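Long-range contacts in suppressor protein MPT5 (Saccharomyces cerevisiae, PDB 5BZ1), which binds single-stranded RNA through its Pumilio repeat domain, recognising elements in the 3'-UTRs of target mRNAs and regulating their expression after transcription: residues Q146-F157 with K185-Q194; S128-I136 with F159-N169. All coordinates share one frame; numbering follows the deposited sequence.

Contact 1. Residues Q146-F157 with K185-Q194; sequences QKCIFKFSPSKF and KLLSVCTLQQ. With nucleotides of chain B.
Gln-146 and Lys-185 meet where helices 141-151 and 179-189 run almost parallel, 10° apart, with 9.7 Å between the axes of their short segments. Lys-185 bends at chi2 and chi4 and brings NZ into a 2.9 Å hydrogen bond with Gln-146 OE1, tilted from the carbonyl plane, while the amide's NE2 donates to O4 of U6 of chain B. The lysine's aliphatic part runs past the edge of the Phe-150 ring, CD lying near the ring plane and 3.6 Å from CZ. Deeper in, Ile-149 crosses both Leu-186 and Val-189 at about a right angle: its CD1 rests on Leu-186 CB, and its CG2 meets Val-189 CG2 at 3.6 Å. Phe-157 and Leu-186 slide past each other in opposite directions, with Leu-186 CD1 3.6 Å from Phe-157 CD2; Cys-190 CB lies at the ring edge, and Pro-154 CA covers one face. Pro-154 also places CB 3.7 Å from Thr-191 CG2. Gln-194 reaches back from the first turn of helix 192-204, CG anti to its carbonyl carbon (chi1 -72°) and the chain extended beyond. Its NE2 gives a nearly straight bond (167°) to Pro-154 O from above the carbonyl plane, on the face opposite Phe-157 N, so two donors grip this oxygen. OE1 accepts from Thr-191 N, and Thr-191 OG1 accepts from Gln-194 N, closing a capping box. A leucine in place of Gln-194 would probably leave Pro-154 O without its cross-repeat donor and Thr-191 N without its capping partner. The chemistry changes along this junction of Pumilio repeats 4 and 5: an apolar middle between two amide-mediated ends, and at the RNA end the lysine bond is likely to restrain the amide bonded to uracil O4.

Contact 2. Residues S128-I136 with F159-N169; sequences SIEQVVTLI and FIIDAIVEQNN
Ala-163 CB sits against Val-132 CG1 at 3.6 Å, in the middle of an apolar contact between helices 129-137 and 158-165, whose segment axes pass at 8.9 Å and cross at -97°. Val-132 also turns its methyls to Phe-159, CG1 being 4.0 Å from CD1 of the ring, and Ile-129 lays CG2 on Ala-163 CA. Farther along, Ile-136 CD1 approaches Ile-164 CG1.

No hydrogen bond joins the two segments; polar side chains meet methyls across the contact. With CG anti to its carbonyl carbon (chi1 -67°), Asn-169 sends ND2 back to Ala-163 O, 2.7 Å away, in both the carbonyl and amide planes. The bond ties the residues after helix 158-165 to its last turn, and it holds the amide beside Val-133 CG2, 3.5 Å from ND2. Ile-129 crosses Glu-166 at about a right angle, its CD1 meeting OE1 at 4.0 Å. Ser-128 and Gln-131 form a capping box at the start of helix 129-137.

This is helix packing within the PUF domain, residues 159-169 leading from Pumilio repeat 4 into repeat 5. Around it, Phe-159 stacks on Phe-122, Leu-135 packs on Phe-90 of helix 89-93, Val-133 and Ile-136 touch helix 169-174, and Ile-164 reaches Leu-183 of helix 179-189.

Contacts 1 and 2 have centres 15 Å apart and share a core built round helix 158-165. Leu-186 of contact 1 turns CD2 to Ile-164 CD1 of contact 2, 3.5 Å away, and also touches Ile-160 and Ile-161; Ile-149 CG1 meets Ile-160 CD1 at 4.0 Å. The segments alternate along the chain, so helix 141-151, which takes part in contact 1, lies in sequence between the two helices crossed in contact 2. Their relation to the RNA differs: contact 1 includes the amide bonded to U6 of chain B, whereas the nearest atom of contact 2 is about 7 Å from the nucleic acid.

Contact 1. Residues Q146-F157 with K185-Q194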
# COMPACT_ATOMS: atom_id res chain seq x y z
N GLN A 146 3.71 -8.94 -3.81
CA GLN A 146 3.71 -7.72 -4.63
C GLN A 146 3.81 -8.05 -6.12
O GLN A 146 3.19 -7.38 -6.95
CB GLN A 146 4.84 -6.77 -4.21
CG GLN A 146 4.61 -6.09 -2.87
CD GLN A 146 5.68 -5.06 -2.55
OE1 GLN A 146 5.91 -4.13 -3.32
NE2 GLN A 146 6.34 -5.22 -1.41
N LYS A 147 4.59 -9.07 -6.46
CA LYS A 147 4.71 -9.48 -7.86
C LYS A 147 3.37 -9.98 -8.39
O LYS A 147 2.97 -9.63 -9.50
CB LYS A 147 5.81 -10.54 -8.01
CG LYS A 147 6.10 -10.93 -9.45
CD LYS A 147 6.68 -9.78 -10.26
CE LYS A 147 8.12 -9.47 -9.87
NZ LYS A 147 8.76 -8.48 -10.79
N CYS A 148 2.66 -10.78 -7.58
CA CYS A 148 1.32 -11.24 -7.94
C CYS A 148 0.39 -10.06 -8.19
O CYS A 148 -0.38 -10.04 -9.15
CB CYS A 148 0.73 -12.10 -6.82
SG CYS A 148 1.53 -13.70 -6.56
N ILE A 149 0.48 -9.07 -7.30
CA ILE A 149 -0.39 -7.90 -7.34
C ILE A 149 -0.23 -7.11 -8.64
O ILE A 149 -1.21 -6.60 -9.18
CB ILE A 149 -0.15 -7.01 -6.10
CG1 ILE A 149 -0.76 -7.65 -4.85
CG2 ILE A 149 -0.72 -5.62 -6.30
CD1 ILE A 149 -0.42 -6.92 -3.55
N PHE A 150 1.00 -7.01 -9.14
CA PHE A 150 1.25 -6.23 -10.34
C PHE A 150 1.18 -7.04 -11.64
O PHE A 150 0.99 -6.47 -12.72
CB PHE A 150 2.60 -5.51 -10.24
CG PHE A 150 2.59 -4.36 -9.28
CD1 PHE A 150 1.92 -3.19 -9.58
CD2 PHE A 150 3.27 -4.45 -8.07
CE1 PHE A 150 1.91 -2.12 -8.70
CE2 PHE A 150 3.26 -3.39 -7.18
CZ PHE A 150 2.58 -2.23 -7.49
N LYS A 151 1.34 -8.36 -11.54
CA LYS A 151 1.35 -9.22 -12.72
C LYS A 151 -0.03 -9.82 -13.03
O LYS A 151 -0.41 -9.96 -14.20
CB LYS A 151 2.39 -10.33 -12.55
CG LYS A 151 2.54 -11.26 -13.76
CD LYS A 151 3.16 -10.54 -14.95
CE LYS A 151 3.42 -11.51 -16.11
NZ LYS A 151 4.05 -10.83 -17.27
N PHE A 152 -0.77 -10.19 -11.99
CA PHE A 152 -2.04 -10.90 -12.17
C PHE A 152 -3.25 -9.97 -12.19
O PHE A 152 -3.19 -8.85 -11.68
CB PHE A 152 -2.23 -11.93 -11.05
CG PHE A 152 -1.20 -13.03 -11.04
CD1 PHE A 152 -0.43 -13.30 -12.17
CD2 PHE A 152 -1.01 -13.80 -9.90
CE1 PHE A 152 0.53 -14.32 -12.15
CE2 PHE A 152 -0.06 -14.82 -9.87
CZ PHE A 152 0.71 -15.08 -11.00
N SER A 153 -4.34 -10.45 -12.79
CA SER A 153 -5.61 -9.73 -12.75
C SER A 153 -6.16 -9.72 -11.33
O SER A 153 -6.03 -10.71 -10.60
CB SER A 153 -6.62 -10.39 -13.68
OG SER A 153 -7.89 -9.77 -13.56
N PRO A 154 -6.79 -8.61 -10.92
CA PRO A 154 -7.44 -8.50 -9.61
C PRO A 154 -8.47 -9.60 -9.36
O PRO A 154 -8.77 -9.90 -8.21
CB PRO A 154 -8.11 -7.13 -9.66
CG PRO A 154 -7.22 -6.33 -10.57
CD PRO A 154 -6.78 -7.31 -11.63
N SER A 155 -9.01 -10.20 -10.43
CA SER A 155 -9.92 -11.33 -10.29
C SER A 155 -9.24 -12.54 -9.62
O SER A 155 -9.91 -13.51 -9.26
CB SER A 155 -10.48 -11.74 -11.65
OG SER A 155 -9.50 -12.40 -12.43
N LYS A 156 -7.92 -12.49 -9.47
CA LYS A 156 -7.15 -13.57 -8.85
C LYS A 156 -6.77 -13.24 -7.40
O LYS A 156 -6.23 -14.09 -6.70
CB LYS A 156 -5.87 -13.85 -9.64
CG LYS A 156 -6.04 -13.95 -11.15
CD LYS A 156 -6.83 -15.18 -11.56
CE LYS A 156 -6.78 -15.38 -13.07
NZ LYS A 156 -7.63 -16.52 -13.53
N PHE A 157 -7.07 -12.02 -6.97
CA PHE A 157 -6.60 -11.52 -5.66
C PHE A 157 -7.31 -12.16 -4.46
O PHE A 157 -7.07 -11.75 -3.32
CB PHE A 157 -6.74 -10.00 -5.57
CG PHE A 157 -5.79 -9.23 -6.46
CD1 PHE A 157 -4.80 -9.88 -7.19
CD2 PHE A 157 -5.89 -7.84 -6.55
CE1 PHE A 157 -3.94 -9.16 -8.01
CE2 PHE A 157 -5.02 -7.12 -7.37
CZ PHE A 157 -4.05 -7.78 -8.10
N LYS A 185 0.05 -1.12 -2.28
CA LYS A 185 0.20 -1.61 -3.65
C LYS A 185 -1.11 -2.26 -4.10
O LYS A 185 -1.61 -1.98 -5.18
CB LYS A 185 1.33 -2.63 -3.75
CG LYS A 185 2.70 -2.10 -3.32
CD LYS A 185 3.13 -0.92 -4.17
CE LYS A 185 4.46 -0.35 -3.67
NZ LYS A 185 5.59 -1.31 -3.74
N LEU A 186 -1.64 -3.14 -3.25
CA LEU A 186 -2.89 -3.82 -3.52
C LEU A 186 -4.04 -2.84 -3.77
O LEU A 186 -4.77 -2.98 -4.75
CB LEU A 186 -3.25 -4.74 -2.34
CG LEU A 186 -4.56 -5.51 -2.47
CD1 LEU A 186 -4.44 -6.59 -3.55
CD2 LEU A 186 -4.95 -6.12 -1.15
N LEU A 187 -4.18 -1.86 -2.88
CA LEU A 187 -5.28 -0.90 -2.97
C LEU A 187 -5.19 -0.04 -4.22
O LEU A 187 -6.21 0.47 -4.70
CB LEU A 187 -5.31 -0.01 -1.72
CG LEU A 187 -5.76 -0.64 -0.40
CD1 LEU A 187 -5.60 0.34 0.75
CD2 LEU A 187 -7.20 -1.10 -0.49
N SER A 188 -3.99 0.11 -4.77
CA SER A 188 -3.79 0.96 -5.93
C SER A 188 -4.22 0.29 -7.24
O SER A 188 -4.37 0.97 -8.26
CB SER A 188 -2.32 1.41 -6.03
OG SER A 188 -1.48 0.31 -6.31
N VAL A 189 -4.42 -1.02 -7.21
CA VAL A 189 -4.76 -1.75 -8.44
C VAL A 189 -6.02 -2.62 -8.34
O VAL A 189 -6.58 -3.01 -9.36
CB VAL A 189 -3.59 -2.65 -8.92
CG1 VAL A 189 -2.37 -1.82 -9.26
CG2 VAL A 189 -3.26 -3.69 -7.87
N CYS A 190 -6.46 -2.95 -7.12
CA CYS A 190 -7.58 -3.87 -6.95
C CYS A 190 -8.92 -3.22 -7.29
O CYS A 190 -9.00 -2.00 -7.46
CB CYS A 190 -7.59 -4.46 -5.54
SG CYS A 190 -8.00 -3.28 -4.24
N THR A 191 -9.98 -4.03 -7.40
CA THR A 191 -11.29 -3.52 -7.79
C THR A 191 -11.95 -2.70 -6.69
O THR A 191 -11.60 -2.83 -5.51
CB THR A 191 -12.25 -4.66 -8.20
OG1 THR A 191 -12.86 -5.23 -7.04
CG2 THR A 191 -11.51 -5.73 -8.98
N LEU A 192 -12.91 -1.86 -7.07
CA LEU A 192 -13.60 -1.00 -6.11
C LEU A 192 -14.24 -1.82 -5.00
O LEU A 192 -14.13 -1.49 -3.82
CB LEU A 192 -14.64 -0.14 -6.83
CG LEU A 192 -15.20 1.06 -6.06
CD1 LEU A 192 -14.11 1.71 -5.22
CD2 LEU A 192 -15.79 2.07 -7.02
N GLN A 193 -14.90 -2.92 -5.38
CA GLN A 193 -15.58 -3.78 -4.42
C GLN A 193 -14.60 -4.49 -3.47
O GLN A 193 -14.95 -4.79 -2.33
CB GLN A 193 -16.49 -4.78 -5.13
CG GLN A 193 -17.81 -4.15 -5.60
CD GLN A 193 -18.67 -5.11 -6.40
OE1 GLN A 193 -18.17 -6.00 -7.09
NE2 GLN A 193 -19.98 -4.93 -6.32
N GLN A 194 -13.39 -4.75 -3.95
CA GLN A 194 -12.34 -5.30 -3.10
C GLN A 194 -11.83 -4.25 -2.11
O GLN A 194 -11.49 -4.57 -0.97
CB GLN A 194 -11.18 -5.86 -3.94
CG GLN A 194 -11.51 -7.18 -4.67
CD GLN A 194 -10.46 -7.54 -5.70
OE1 GLN A 194 -9.74 -6.68 -6.20
NE2 GLN A 194 -10.38 -8.83 -6.04
P U B 6 14.98 0.24 1.92
OP1 U B 6 15.65 0.98 3.03
OP2 U B 6 15.49 0.38 0.53
O5' U B 6 14.97 -1.32 2.27
C5' U B 6 14.74 -1.77 3.60
C4' U B 6 14.47 -3.26 3.64
O4' U B 6 13.03 -3.49 3.54
C3' U B 6 15.12 -4.08 2.52
O3' U B 6 15.50 -5.35 3.03
C2' U B 6 13.97 -4.26 1.53
O2' U B 6 14.09 -5.38 0.68
C1' U B 6 12.77 -4.38 2.46
N1 U B 6 11.48 -4.03 1.85
C2 U B 6 10.61 -5.08 1.60
O2 U B 6 10.89 -6.24 1.86
N3 U B 6 9.41 -4.72 1.02
C4 U B 6 9.00 -3.44 0.68
O4 U B 6 7.89 -3.28 0.17
C5 U B 6 9.96 -2.42 0.98
C6 U B 6 11.14 -2.74 1.55

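Contact 2. Residues S128-I136 with F159-N169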
# COMPACT_ATOMS: atom_id res chain seq x y z
N SER A 128 -2.39 -21.76 4.25
CA SER A 128 -3.36 -21.24 5.21
C SER A 128 -3.44 -19.72 5.17
O SER A 128 -2.52 -19.05 4.71
CB SER A 128 -3.03 -21.71 6.62
OG SER A 128 -1.94 -20.98 7.15
N ILE A 129 -4.56 -19.18 5.65
CA ILE A 129 -4.73 -17.73 5.78
C ILE A 129 -3.61 -17.14 6.63
O ILE A 129 -3.02 -16.12 6.29
CB ILE A 129 -6.09 -17.38 6.40
CG1 ILE A 129 -7.21 -17.53 5.37
CG2 ILE A 129 -6.10 -15.95 6.94
CD1 ILE A 129 -8.60 -17.27 5.92
N GLU A 130 -3.32 -17.81 7.74
CA GLU A 130 -2.24 -17.42 8.64
C GLU A 130 -0.91 -17.36 7.89
O GLU A 130 -0.11 -16.45 8.10
CB GLU A 130 -2.16 -18.42 9.80
CG GLU A 130 -1.18 -18.04 10.90
CD GLU A 130 -1.11 -19.09 12.00
OE1 GLU A 130 -2.01 -19.96 12.06
OE2 GLU A 130 -0.15 -19.05 12.80
N GLN A 131 -0.69 -18.33 7.01
CA GLN A 131 0.53 -18.36 6.21
C GLN A 131 0.58 -17.22 5.19
O GLN A 131 1.64 -16.67 4.93
CB GLN A 131 0.69 -19.73 5.53
CG GLN A 131 1.26 -20.81 6.47
CD GLN A 131 1.25 -22.19 5.83
OE1 GLN A 131 0.41 -22.48 4.98
NE2 GLN A 131 2.19 -23.03 6.24
N VAL A 132 -0.58 -16.86 4.64
CA VAL A 132 -0.65 -15.73 3.70
C VAL A 132 -0.30 -14.41 4.39
O VAL A 132 0.43 -13.58 3.84
CB VAL A 132 -2.03 -15.62 3.02
CG1 VAL A 132 -2.09 -14.38 2.13
CG2 VAL A 132 -2.33 -16.86 2.19
N VAL A 133 -0.83 -14.21 5.59
CA VAL A 133 -0.50 -13.03 6.39
C VAL A 133 1.01 -12.98 6.61
O VAL A 133 1.65 -11.94 6.44
CB VAL A 133 -1.24 -13.02 7.74
CG1 VAL A 133 -0.69 -11.93 8.64
CG2 VAL A 133 -2.73 -12.82 7.53
N THR A 134 1.58 -14.13 6.98
CA THR A 134 3.02 -14.26 7.16
C THR A 134 3.79 -13.86 5.89
O THR A 134 4.77 -13.13 5.98
CB THR A 134 3.39 -15.70 7.57
OG1 THR A 134 2.94 -15.93 8.91
CG2 THR A 134 4.90 -15.91 7.50
N LEU A 135 3.32 -14.31 4.73
CA LEU A 135 3.93 -13.93 3.46
C LEU A 135 3.89 -12.42 3.23
O LEU A 135 4.88 -11.83 2.78
CB LEU A 135 3.24 -14.65 2.30
CG LEU A 135 3.52 -16.15 2.19
CD1 LEU A 135 2.92 -16.73 0.92
CD2 LEU A 135 5.02 -16.40 2.22
N ILE A 136 2.75 -11.81 3.53
CA ILE A 136 2.57 -10.37 3.34
C ILE A 136 3.60 -9.57 4.14
O ILE A 136 4.13 -8.56 3.67
CB ILE A 136 1.13 -9.94 3.72
CG1 ILE A 136 0.13 -10.50 2.72
CG2 ILE A 136 1.00 -8.42 3.77
CD1 ILE A 136 -1.33 -10.30 3.11
N PHE A 159 -7.16 -14.88 -2.53
CA PHE A 159 -6.44 -15.37 -1.36
C PHE A 159 -5.83 -14.26 -0.52
O PHE A 159 -5.65 -14.41 0.70
CB PHE A 159 -5.38 -16.40 -1.76
CG PHE A 159 -4.14 -15.79 -2.37
CD1 PHE A 159 -3.01 -15.55 -1.59
CD2 PHE A 159 -4.08 -15.49 -3.72
CE1 PHE A 159 -1.86 -15.01 -2.14
CE2 PHE A 159 -2.93 -14.95 -4.29
CZ PHE A 159 -1.82 -14.71 -3.49
N ILE A 160 -5.51 -13.14 -1.17
CA ILE A 160 -4.96 -11.98 -0.47
C ILE A 160 -6.07 -11.24 0.28
O ILE A 160 -5.92 -10.94 1.47
CB ILE A 160 -4.27 -11.02 -1.45
CG1 ILE A 160 -3.17 -11.74 -2.23
CG2 ILE A 160 -3.68 -9.83 -0.71
CD1 ILE A 160 -2.51 -10.89 -3.30
N ILE A 161 -7.16 -10.94 -0.42
CA ILE A 161 -8.31 -10.27 0.19
C ILE A 161 -8.81 -11.08 1.39
O ILE A 161 -9.03 -10.52 2.47
CB ILE A 161 -9.48 -10.08 -0.81
CG1 ILE A 161 -9.00 -9.42 -2.11
CG2 ILE A 161 -10.61 -9.28 -0.17
CD1 ILE A 161 -8.36 -8.06 -1.90
N ASP A 162 -8.98 -12.38 1.19
CA ASP A 162 -9.49 -13.27 2.24
C ASP A 162 -8.63 -13.22 3.51
O ASP A 162 -9.15 -13.18 4.62
CB ASP A 162 -9.56 -14.72 1.74
CG ASP A 162 -10.68 -14.93 0.73
OD1 ASP A 162 -11.50 -14.01 0.53
OD2 ASP A 162 -10.74 -16.04 0.15
N ALA A 163 -7.31 -13.22 3.33
CA ALA A 163 -6.39 -13.17 4.46
C ALA A 163 -6.49 -11.85 5.23
O ALA A 163 -6.45 -11.83 6.46
CB ALA A 163 -4.97 -13.38 3.98
N ILE A 164 -6.61 -10.76 4.48
CA ILE A 164 -6.66 -9.42 5.06
C ILE A 164 -7.91 -9.19 5.91
O ILE A 164 -7.82 -8.66 7.02
CB ILE A 164 -6.59 -8.34 3.96
CG1 ILE A 164 -5.21 -8.35 3.31
CG2 ILE A 164 -6.87 -6.96 4.53
CD1 ILE A 164 -5.10 -7.46 2.11
N VAL A 165 -9.07 -9.58 5.40
CA VAL A 165 -10.34 -9.29 6.08
C VAL A 165 -10.69 -10.29 7.18
O VAL A 165 -11.67 -10.11 7.90
CB VAL A 165 -11.52 -9.20 5.08
CG1 VAL A 165 -11.20 -8.22 3.96
CG2 VAL A 165 -11.86 -10.57 4.51
N GLU A 166 -9.90 -11.35 7.30
CA GLU A 166 -10.14 -12.36 8.33
C GLU A 166 -9.88 -11.80 9.73
O GLU A 166 -8.75 -11.40 10.04
CB GLU A 166 -9.27 -13.60 8.09
CG GLU A 166 -9.48 -14.72 9.10
CD GLU A 166 -10.78 -15.48 8.90
OE1 GLU A 166 -11.44 -15.27 7.85
OE2 GLU A 166 -11.15 -16.29 9.78
N GLN A 167 -10.93 -11.76 10.55
CA GLN A 167 -10.83 -11.29 11.94
C GLN A 167 -10.15 -9.93 12.08
O GLN A 167 -10.67 -8.92 11.58
CB GLN A 167 -10.15 -12.35 12.81
CG GLN A 167 -11.04 -13.56 13.10
CD GLN A 167 -10.26 -14.81 13.48
OE1 GLN A 167 -9.51 -14.81 14.46
NE2 GLN A 167 -10.44 -15.87 12.71
N ASN A 168 -8.99 -9.89 12.73
CA ASN A 168 -8.27 -8.63 12.93
C ASN A 168 -6.93 -8.58 12.18
O ASN A 168 -6.03 -7.83 12.56
CB ASN A 168 -8.04 -8.36 14.42
CG ASN A 168 -7.08 -9.36 15.05
OD1 ASN A 168 -7.05 -10.53 14.68
ND2 ASN A 168 -6.29 -8.89 16.00
N ASN A 169 -6.81 -9.36 11.11
CA ASN A 169 -5.60 -9.38 10.31
C ASN A 169 -5.27 -8.01 9.69
O ASN A 169 -4.12 -7.75 9.34
CB ASN A 169 -5.68 -10.45 9.21
CG ASN A 169 -5.69 -11.86 9.77
OD1 ASN A 169 -5.44 -12.08 10.95
ND2 ASN A 169 -5.96 -12.84 8.91